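Side-chain contacts in beta-galacturonidase (Eisenbergiella tayi, PDB 6NCW), which belongs to glycoside hydrolase family 2 and acts as a beta-galacturonidase, probably releasing terminal hexuronic acids from beta-linked conjugates: residues W219-C222 and P228-Y231; H156-L161 and Y167-I172; N193-L198 and E213-P218. All coordinates share one frame; numbering follows the deposited sequence.

Overall arrangement
All three contacts lie within the immunoglobulin-like beta-sandwich of the enzyme, away from the residues that bind galacturonate. Contact 2 is a beta hairpin in the three-stranded sheet. Contact 3 packs the neighbouring strand 207-216 of that sheet against strand 193-202 of the facing one. The centres of contacts 2 and 3 are about 9 Å apart. They join through a probable hydrogen bond of 2.9 Å from Leu215 N to Gly168 O. Contact 1 follows both in the chain. It ties the loop 219-222 to strand 227-238. Its centre is about 13 Å from that of contact 2 and about 15 Å from that of contact 3.

Contact 1. Residues W219-C222 and P228-Y231; sequences WAEC and PVLY
Val229 meets the loop at Cys222 and Glu221. Its side chain starts out toward the loop. Val229 CB lies 3.5 Å from Cys222 O, so the contact here is between an aliphatic branch and a backbone carbonyl. The CG2 methyl of Val229 is also 4.0 Å from Glu221 OE1, at the end of a side chain bent at its second torsion. The backbones do not bond directly here. Water 2 bridges them, donating to Val229 O and to Glu221 O, 2.7 Å from each.

Tyr231 carries the main interaction. Its CG stands beside the backbone N, anti to the carbonyl carbon (chi1 -64°), and the ring reaches across to the loop. The hydroxyl accepts a nearly straight bond from the loop backbone: Glu221 N to Tyr231 OH is 2.9 Å, with 166° at the hydrogen. The N-H comes in at the ring edge, near the ring plane. Water 1 also sits in the plane of this edge. It is 3.0 Å from Tyr231 OH and donates to Trp219 O, with a further weak bond to Glu221 OE2. The phenol oxygen is therefore gripped by a peptide N-H and a water.

One face of the tyrosine ring receives the edge of Trp219. The pair is T-shaped, with planes at 71°. Trp219 CZ3 is 3.8 Å from Tyr231 CE1. Ile190 of strand 182-190 touches both rings. Tyr231 is also backbone-bonded to Val251 on the next strand.

The loop between strands 207-216 and 223-224 is thus pinned to strand 227-238. Here a strand tyrosine anchors a connecting loop within the immunoglobulin-like beta-sandwich of a family 2 glycoside hydrolase.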
# COMPACT_ATOMS: atom_id res chain seq x y z
N TRP A 219 36.71 31.82 30.68
CA TRP A 219 35.65 30.99 31.25
C TRP A 219 34.94 30.10 30.22
O TRP A 219 34.05 29.33 30.60
CB TRP A 219 34.62 31.89 31.92
CG TRP A 219 34.30 33.08 31.07
CD1 TRP A 219 34.83 34.32 31.18
CD2 TRP A 219 33.40 33.13 29.95
NE1 TRP A 219 34.30 35.16 30.23
CE2 TRP A 219 33.42 34.45 29.45
CE3 TRP A 219 32.56 32.19 29.33
CZ2 TRP A 219 32.65 34.85 28.36
CZ3 TRP A 219 31.80 32.59 28.25
CH2 TRP A 219 31.85 33.91 27.78
N ALA A 220 35.25 30.22 28.93
CA ALA A 220 34.40 29.65 27.90
C ALA A 220 34.74 28.19 27.66
O ALA A 220 35.92 27.82 27.58
CB ALA A 220 34.52 30.44 26.60
N GLU A 221 33.71 27.35 27.55
CA GLU A 221 33.86 25.96 27.12
C GLU A 221 33.50 25.80 25.65
O GLU A 221 32.70 26.56 25.10
CB GLU A 221 32.99 25.02 27.95
CG GLU A 221 33.49 24.83 29.37
CD GLU A 221 32.35 24.58 30.34
OE1 GLU A 221 31.48 23.74 30.03
OE2 GLU A 221 32.33 25.24 31.41
N CYS A 222 34.08 24.77 25.03
CA CYS A 222 33.87 24.49 23.62
C CYS A 222 32.43 24.09 23.31
O CYS A 222 31.76 23.41 24.10
CB CYS A 222 34.80 23.35 23.16
SG CYS A 222 36.56 23.82 23.19
N PRO A 228 27.67 20.21 23.09
CA PRO A 228 27.20 21.48 22.49
C PRO A 228 26.86 22.55 23.52
O PRO A 228 25.69 22.92 23.71
CB PRO A 228 25.98 21.02 21.68
CG PRO A 228 25.46 19.84 22.42
CD PRO A 228 26.66 19.13 23.00
N VAL A 229 27.89 23.09 24.17
CA VAL A 229 27.69 24.13 25.18
C VAL A 229 27.32 25.44 24.50
O VAL A 229 27.99 25.88 23.56
CB VAL A 229 28.96 24.31 26.03
CG1 VAL A 229 28.82 25.49 26.97
CG2 VAL A 229 29.29 23.03 26.76
N LEU A 230 26.25 26.08 24.97
CA LEU A 230 25.77 27.34 24.44
C LEU A 230 25.77 28.41 25.54
O LEU A 230 25.65 28.10 26.73
CB LEU A 230 24.34 27.21 23.86
CG LEU A 230 24.14 26.17 22.76
CD1 LEU A 230 22.67 26.02 22.39
CD2 LEU A 230 24.96 26.59 21.56
N TYR A 231 25.89 29.66 25.13
CA TYR A 231 25.79 30.79 26.04
C TYR A 231 24.80 31.81 25.51
O TYR A 231 24.78 32.10 24.31
CB TYR A 231 27.15 31.47 26.21
CG TYR A 231 28.21 30.62 26.86
CD1 TYR A 231 28.35 30.59 28.23
CD2 TYR A 231 29.06 29.85 26.09
CE1 TYR A 231 29.33 29.82 28.84
CE2 TYR A 231 30.04 29.07 26.68
CZ TYR A 231 30.17 29.06 28.06
OH TYR A 231 31.15 28.30 28.66
O HOH W 1 31.45 28.55 31.65
O HOH W 2 30.34 27.09 23.85

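Contact 2. Residues H156-L161 and Y167-I172; sequences HFTPFL and YGKAEI
Phe160 turns the edge of its ring to the aliphatic part of Lys169. Phe160 CE2 is 3.8 Å from Lys169 CB, which lies in the ring plane. Further out, Lys169 CE is 3.9 Å from Phe160 CZ. With CG anti to the backbone N (chi1 167°) and a bend at the third torsion, the lysine chain passes along the ring edge, and NZ bonds Tyr403 OH. The same Tyr403 makes an edge-to-face pair with Phe160.

Thr158 runs beside Lys169, pointing the same way, with Thr158 OG1 4.1 Å from Lys169 CE. The hydroxyl is bonded to Tyr365 OH. Water 3 donates to His156 O. Farther along this face, water 4 links His156 ND1, at 2.9 Å, to Glu171 OE2. The other imidazole nitrogen, NE2, is bonded to Thr362 O.

Phe157 points to the opposite face of the sheet. With CG anti to the backbone N, the ring leans over the partner strand and meets Gly168 and the following peptide obliquely. Phe157 CE1 lies 3.8 Å from Gly168 CA, and Phe157 CD1 is 3.4 Å from Lys169 O. Gly168 has no side chain to stand in the way of the ring. Ile190 and Phe253 pack on this phenylalanine.

Six backbone bonds hold the antiparallel strands in register, in pairs at His156-Glu171, Thr158-Lys169 and Phe160-Tyr167.

The two faces therefore differ in chemistry. The Phe157 face is apolar and fits the sandwich interior. The other face, with His156, Thr158, Phe160, Tyr167, Lys169 and Glu171, mixes polar and aromatic groups. Of these, His156, Thr158 and Lys169 bond Thr362, Tyr365 and Tyr403, in the range of the TIM-barrel domain. This is consistent with a partly polar junction between the sandwich and the barrel domain.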
# COMPACT_ATOMS: atom_id res chain seq x y z
N HIS A 156 26.18 40.35 16.42
CA HIS A 156 26.98 39.26 15.86
C HIS A 156 28.19 39.03 16.74
O HIS A 156 29.01 39.93 16.93
CB HIS A 156 27.44 39.57 14.43
CG HIS A 156 26.33 39.64 13.44
ND1 HIS A 156 26.52 40.07 12.14
CD2 HIS A 156 25.02 39.31 13.54
CE1 HIS A 156 25.37 40.02 11.50
NE2 HIS A 156 24.45 39.56 12.32
N PHE A 157 28.33 37.81 17.24
CA PHE A 157 29.46 37.41 18.06
C PHE A 157 30.32 36.44 17.27
O PHE A 157 29.80 35.53 16.62
CB PHE A 157 28.99 36.75 19.36
CG PHE A 157 30.11 36.21 20.19
CD1 PHE A 157 30.85 37.07 21.01
CD2 PHE A 157 30.44 34.86 20.15
CE1 PHE A 157 31.90 36.59 21.77
CE2 PHE A 157 31.48 34.37 20.92
CZ PHE A 157 32.21 35.23 21.73
N THR A 158 31.63 36.63 17.35
CA THR A 158 32.61 35.79 16.65
C THR A 158 33.60 35.23 17.66
O THR A 158 34.32 36.01 18.30
CB THR A 158 33.36 36.59 15.58
OG1 THR A 158 32.44 37.39 14.83
CG2 THR A 158 34.14 35.65 14.65
N PRO A 159 33.69 33.91 17.83
CA PRO A 159 34.76 33.33 18.65
C PRO A 159 36.05 33.17 17.86
O PRO A 159 36.04 33.00 16.64
CB PRO A 159 34.18 31.97 19.06
CG PRO A 159 33.33 31.59 17.86
CD PRO A 159 32.77 32.88 17.30
N PHE A 160 37.17 33.23 18.60
CA PHE A 160 38.51 33.03 18.07
C PHE A 160 39.27 32.09 19.00
O PHE A 160 39.27 32.29 20.21
CB PHE A 160 39.29 34.35 17.94
CG PHE A 160 38.66 35.34 17.01
CD1 PHE A 160 38.83 35.22 15.64
CD2 PHE A 160 37.92 36.39 17.50
CE1 PHE A 160 38.26 36.13 14.77
CE2 PHE A 160 37.35 37.31 16.64
CZ PHE A 160 37.52 37.18 15.26
N LEU A 161 39.89 31.06 18.43
CA LEU A 161 40.74 30.15 19.19
C LEU A 161 42.19 30.63 19.02
O LEU A 161 42.76 30.53 17.93
CB LEU A 161 40.58 28.71 18.73
CG LEU A 161 41.36 27.68 19.56
CD1 LEU A 161 40.93 27.68 21.02
CD2 LEU A 161 41.22 26.30 18.97
N TYR A 167 39.07 33.66 22.65
CA TYR A 167 38.78 35.08 22.58
C TYR A 167 37.47 35.29 21.82
O TYR A 167 36.92 34.37 21.21
CB TYR A 167 39.94 35.84 21.91
CG TYR A 167 41.16 35.96 22.80
CD1 TYR A 167 41.56 37.20 23.31
CD2 TYR A 167 41.91 34.84 23.15
CE1 TYR A 167 42.69 37.31 24.13
CE2 TYR A 167 43.03 34.94 23.97
CZ TYR A 167 43.41 36.18 24.45
OH TYR A 167 44.52 36.27 25.27
N GLY A 168 36.96 36.51 21.87
CA GLY A 168 35.67 36.81 21.27
C GLY A 168 35.57 38.28 20.93
O GLY A 168 36.21 39.13 21.55
N LYS A 169 34.73 38.57 19.94
CA LYS A 169 34.45 39.90 19.45
C LYS A 169 32.95 40.01 19.21
O LYS A 169 32.33 39.08 18.69
CB LYS A 169 35.25 40.15 18.16
CG LYS A 169 34.87 41.36 17.35
CD LYS A 169 35.71 41.45 16.08
CE LYS A 169 35.29 40.39 15.06
NZ LYS A 169 35.75 40.72 13.67
N ALA A 170 32.35 41.13 19.61
CA ALA A 170 30.92 41.37 19.43
C ALA A 170 30.70 42.62 18.59
O ALA A 170 31.42 43.61 18.73
CB ALA A 170 30.20 41.53 20.76
N GLU A 171 29.71 42.58 17.71
CA GLU A 171 29.38 43.71 16.87
C GLU A 171 27.88 43.88 16.95
O GLU A 171 27.13 42.91 16.84
CB GLU A 171 29.84 43.50 15.42
CG GLU A 171 29.58 44.68 14.49
CD GLU A 171 30.03 44.42 13.05
OE1 GLU A 171 29.58 45.15 12.14
OE2 GLU A 171 30.84 43.49 12.82
N ILE A 172 27.44 45.11 17.19
CA ILE A 172 26.03 45.40 17.42
C ILE A 172 25.61 46.51 16.50
O ILE A 172 26.35 47.48 16.30
CB ILE A 172 25.78 45.79 18.89
CG1 ILE A 172 26.40 44.75 19.80
CG2 ILE A 172 24.30 45.88 19.16
CD1 ILE A 172 25.90 44.82 21.17
O HOH W 3 31.42 39.60 15.46
O HOH W 4 29.28 40.87 11.97

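Contact 3. Residues N193-L198 and E213-P218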
# COMPACT_ATOMS: atom_id res chain seq x y z
N ASN A 193 28.81 36.62 32.24
CA ASN A 193 30.12 37.24 32.37
C ASN A 193 30.10 38.62 31.74
O ASN A 193 29.45 38.84 30.72
CB ASN A 193 31.20 36.38 31.72
CG ASN A 193 31.25 34.99 32.31
OD1 ASN A 193 30.38 34.16 32.05
ND2 ASN A 193 32.28 34.72 33.11
N SER A 194 30.79 39.57 32.37
CA SER A 194 30.91 40.89 31.78
C SER A 194 31.78 40.81 30.53
O SER A 194 32.75 40.05 30.48
CB SER A 194 31.53 41.86 32.79
OG SER A 194 30.81 41.79 34.00
N PHE A 195 31.41 41.57 29.51
CA PHE A 195 32.16 41.49 28.26
C PHE A 195 32.59 42.87 27.78
O PHE A 195 33.78 43.12 27.58
CB PHE A 195 31.35 40.77 27.18
CG PHE A 195 32.13 40.47 25.95
CD1 PHE A 195 33.05 39.43 25.93
CD2 PHE A 195 31.98 41.25 24.81
CE1 PHE A 195 33.81 39.17 24.79
CE2 PHE A 195 32.73 40.99 23.67
CZ PHE A 195 33.64 39.95 23.66
N ALA A 196 31.64 43.79 27.58
CA ALA A 196 32.02 45.10 27.08
C ALA A 196 30.87 46.07 27.30
O ALA A 196 29.72 45.66 27.47
CB ALA A 196 32.40 45.06 25.60
N VAL A 197 31.22 47.35 27.31
CA VAL A 197 30.26 48.45 27.25
C VAL A 197 30.70 49.34 26.10
O VAL A 197 31.81 49.90 26.13
CB VAL A 197 30.19 49.24 28.57
CG1 VAL A 197 29.14 50.33 28.46
CG2 VAL A 197 29.87 48.31 29.73
N LEU A 198 29.85 49.48 25.09
CA LEU A 198 30.17 50.25 23.90
C LEU A 198 29.48 51.59 23.95
O LEU A 198 28.24 51.63 24.10
CB LEU A 198 29.76 49.49 22.64
CG LEU A 198 30.62 48.29 22.27
CD1 LEU A 198 30.14 47.67 20.97
CD2 LEU A 198 32.09 48.75 22.16
N GLU A 213 36.53 45.29 20.93
CA GLU A 213 37.80 44.69 20.61
C GLU A 213 37.73 43.18 20.85
O GLU A 213 36.79 42.66 21.45
CB GLU A 213 38.92 45.31 21.44
CG GLU A 213 39.27 46.72 21.02
CD GLU A 213 40.19 47.39 22.01
OE1 GLU A 213 40.43 48.62 21.87
OE2 GLU A 213 40.67 46.69 22.93
N GLU A 214 38.75 42.48 20.36
CA GLU A 214 38.94 41.07 20.65
C GLU A 214 39.33 40.89 22.11
O GLU A 214 40.43 41.27 22.52
CB GLU A 214 40.00 40.52 19.71
CG GLU A 214 39.85 39.08 19.38
CD GLU A 214 40.66 38.72 18.17
OE1 GLU A 214 40.43 39.34 17.10
OE2 GLU A 214 41.54 37.83 18.30
N LEU A 215 38.44 40.30 22.91
CA LEU A 215 38.61 40.18 24.34
C LEU A 215 38.80 38.72 24.76
O LEU A 215 38.29 37.81 24.10
CB LEU A 215 37.39 40.75 25.07
CG LEU A 215 37.21 42.23 24.76
CD1 LEU A 215 35.83 42.72 25.19
CD2 LEU A 215 38.32 43.03 25.43
N PRO A 216 39.54 38.46 25.84
CA PRO A 216 39.68 37.08 26.30
C PRO A 216 38.39 36.56 26.89
O PRO A 216 37.57 37.32 27.42
CB PRO A 216 40.79 37.16 27.37
CG PRO A 216 41.34 38.53 27.27
CD PRO A 216 40.29 39.40 26.68
N CYS A 217 38.19 35.25 26.78
CA CYS A 217 37.03 34.56 27.35
C CYS A 217 37.52 33.31 28.08
O CYS A 217 37.23 32.18 27.66
CB CYS A 217 36.01 34.19 26.27
SG CYS A 217 35.20 35.59 25.53
N PRO A 218 38.28 33.49 29.17
CA PRO A 218 38.92 32.33 29.81
C PRO A 218 37.94 31.39 30.48
O PRO A 218 38.31 30.25 30.79
CB PRO A 218 39.86 32.98 30.85
CG PRO A 218 39.16 34.27 31.21
CD PRO A 218 38.56 34.75 29.89
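A classic beta bulge in strand 193-202 supplies the residue that meets Leu215: Phe195 and Ala196 both face Val188 of the neighbouring strand. Leu215 comes from strand 207-216 in the facing sheet and points toward the bulge. Its CD1 methyl sits over one face of the Phe195 ring, 3.9 Å from the centroid and only 13° off the ring normal. This is a CH-pi contact. The same methyl is close to the bulge backbone, with Leu215 CD1 3.2 Å from Phe195 O. It also reaches Ala196, whose CB is 4.2 Å from Leu215 CD1.

Cys217 approaches the ring from another direction. Its sulfur lies at the ring edge, with Cys217 SG 3.9 Å from Phe195 CE1, in a sulfur-aromatic contact. The phenylalanine CG is anti to the backbone N (chi1 -171°), which carries the ring across to the facing strand. Val188, Ile190 and Ala170 also touch this ring, and Phe253 packs on Cys217.

The side-chain contacts are apolar. One ring meets a methyl over its face and a sulfur at its edge. Such packing joins the two sheets of the immunoglobulin-like beta-sandwich.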